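Local coordinates for SPbeta prophage-derived uncharacterized protein YopT (Bacillus subtilis, PDB 2DLB), which is of unknown function and forms a homodimer, encoded by the SPbeta prophage carried by Bacillus subtilis, at residues V25-V30 against Y62-T67. Residues are numbered along the deposited sequence; the frame is centred on the assembly and turned at random.
Sequences VSETLV and YEITNT
Glu27 and Thr67 bring helix segment 25-30 and strand segment 62-67 nearest, their CA atoms 7.3 Å apart, while the two axes run at 144° to one another and come within 9.9 Å. The side chains of Thr65 and Asn66 start out away from the helix, and Thr65 has a helical backbone (psi -48°); this irregularity, consistent with a beta bulge, lets Ile64 and Thr67, which a regular strand would turn to opposite faces, both point toward the helix. Ile64 suits the apolar part: its long branch, extended beyond CG1, carries CD1 to the helix surface, 3.8 Å from CB of Glu27 and 3.9 Å from CG1 of Val30. Val30, short, branched and apolar, suits the buried side, where it also meets Leu16 and, on the second subunit, Ile8. Glu27 serves two ends: its methylenes pass beside Ile64, and the chain, extended beyond CG (chi2 -172°), takes OE2 to 2.6 Å from Thr67 OG1. That hydroxyl's single proton has a second acceptor within reach, Asn6 OD1 of the second subunit, and the geometry does not choose. The methyl CG2 of Thr67 lies 4.2 Å from OG of Ser26, a small buried residue whose hydroxyl hydrogen-bonds Asn18 of its own chain and Asn6 of the second subunit. The contact thus packs an alpha helix against one face of a beta sheet, and strand 52-69 continues that sheet antiparallel into the partner chain, as in dimers built by intersubunit strand pairing.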
# COMPACT_ATOMS: atom_id res chain seq x y z
N VAL A 25 -4.64 -23.16 6.45
CA VAL A 25 -5.93 -22.67 5.99
C VAL A 25 -5.96 -21.18 6.21
O VAL A 25 -6.43 -20.43 5.36
CB VAL A 25 -7.10 -23.39 6.67
CG1 VAL A 25 -8.39 -22.66 6.33
CG2 VAL A 25 -7.11 -24.87 6.26
N SER A 26 -5.41 -20.68 7.32
CA SER A 26 -5.34 -19.23 7.55
C SER A 26 -4.64 -18.52 6.41
O SER A 26 -5.10 -17.47 5.92
CB SER A 26 -4.61 -18.96 8.87
OG SER A 26 -4.61 -17.56 9.14
N GLU A 27 -3.51 -19.09 5.97
CA GLU A 27 -2.79 -18.53 4.84
C GLU A 27 -3.55 -18.58 3.52
O GLU A 27 -3.52 -17.63 2.73
CB GLU A 27 -1.38 -19.16 4.69
CG GLU A 27 -0.44 -18.79 5.81
CD GLU A 27 1.00 -19.21 5.64
OE1 GLU A 27 1.28 -20.02 4.74
OE2 GLU A 27 1.87 -18.75 6.43
N THR A 28 -4.25 -19.70 3.25
CA THR A 28 -5.07 -19.78 2.04
C THR A 28 -6.12 -18.69 2.03
O THR A 28 -6.38 -18.08 0.97
CB THR A 28 -5.70 -21.19 1.99
OG1 THR A 28 -4.65 -22.16 1.89
CG2 THR A 28 -6.62 -21.30 0.81
N LEU A 29 -6.75 -18.41 3.17
CA LEU A 29 -7.78 -17.38 3.27
C LEU A 29 -7.19 -15.99 2.96
O LEU A 29 -7.76 -15.24 2.18
CB LEU A 29 -8.44 -17.42 4.64
CG LEU A 29 -9.33 -18.60 5.03
CD1 LEU A 29 -9.64 -18.63 6.52
CD2 LEU A 29 -10.66 -18.61 4.31
N VAL A 30 -6.06 -15.64 3.59
CA VAL A 30 -5.41 -14.36 3.36
C VAL A 30 -4.94 -14.27 1.93
O VAL A 30 -5.04 -13.21 1.28
CB VAL A 30 -4.19 -14.18 4.33
CG1 VAL A 30 -3.24 -13.09 3.88
CG2 VAL A 30 -4.78 -13.98 5.73
N TYR A 62 2.58 -9.12 -3.28
CA TYR A 62 2.47 -9.38 -1.85
C TYR A 62 3.13 -10.70 -1.51
O TYR A 62 3.29 -11.58 -2.36
CB TYR A 62 0.98 -9.36 -1.39
CG TYR A 62 0.25 -10.58 -1.89
CD1 TYR A 62 -0.28 -10.58 -3.18
CD2 TYR A 62 0.09 -11.70 -1.07
CE1 TYR A 62 -0.95 -11.70 -3.62
CE2 TYR A 62 -0.56 -12.81 -1.54
CZ TYR A 62 -1.08 -12.80 -2.81
OH TYR A 62 -1.71 -13.95 -3.21
N GLU A 63 3.40 -10.80 -0.20
CA GLU A 63 3.84 -12.11 0.34
C GLU A 63 3.49 -12.13 1.82
O GLU A 63 3.65 -11.12 2.50
CB GLU A 63 5.32 -12.33 0.11
CG GLU A 63 6.20 -11.47 0.93
CD GLU A 63 7.69 -11.79 0.93
OE1 GLU A 63 8.09 -12.84 0.34
OE2 GLU A 63 8.42 -10.96 1.55
N ILE A 64 3.03 -13.28 2.32
CA ILE A 64 2.83 -13.42 3.74
C ILE A 64 4.21 -13.50 4.42
O ILE A 64 5.07 -14.23 3.93
CB ILE A 64 1.95 -14.65 4.05
CG1 ILE A 64 0.55 -14.53 3.41
CG2 ILE A 64 1.86 -14.89 5.56
CD1 ILE A 64 -0.39 -15.69 3.58
N THR A 65 4.39 -12.75 5.49
CA THR A 65 5.61 -12.71 6.28
C THR A 65 5.58 -13.65 7.47
O THR A 65 6.49 -14.44 7.70
CB THR A 65 5.86 -11.26 6.79
OG1 THR A 65 5.74 -10.33 5.68
CG2 THR A 65 7.23 -11.19 7.40
N ASN A 66 4.49 -13.63 8.26
CA ASN A 66 4.31 -14.38 9.45
C ASN A 66 2.84 -14.87 9.53
O ASN A 66 1.92 -14.13 9.16
CB ASN A 66 4.47 -13.56 10.73
CG ASN A 66 5.68 -12.71 10.82
OD1 ASN A 66 5.71 -11.54 11.18
ND2 ASN A 66 6.81 -13.28 10.48
N THR A 67 2.68 -16.07 10.09
CA THR A 67 1.39 -16.58 10.50
C THR A 67 1.52 -17.15 11.90
O THR A 67 2.39 -18.01 12.14
CB THR A 67 0.89 -17.67 9.55
OG1 THR A 67 0.86 -17.14 8.23
CG2 THR A 67 -0.52 -18.18 9.89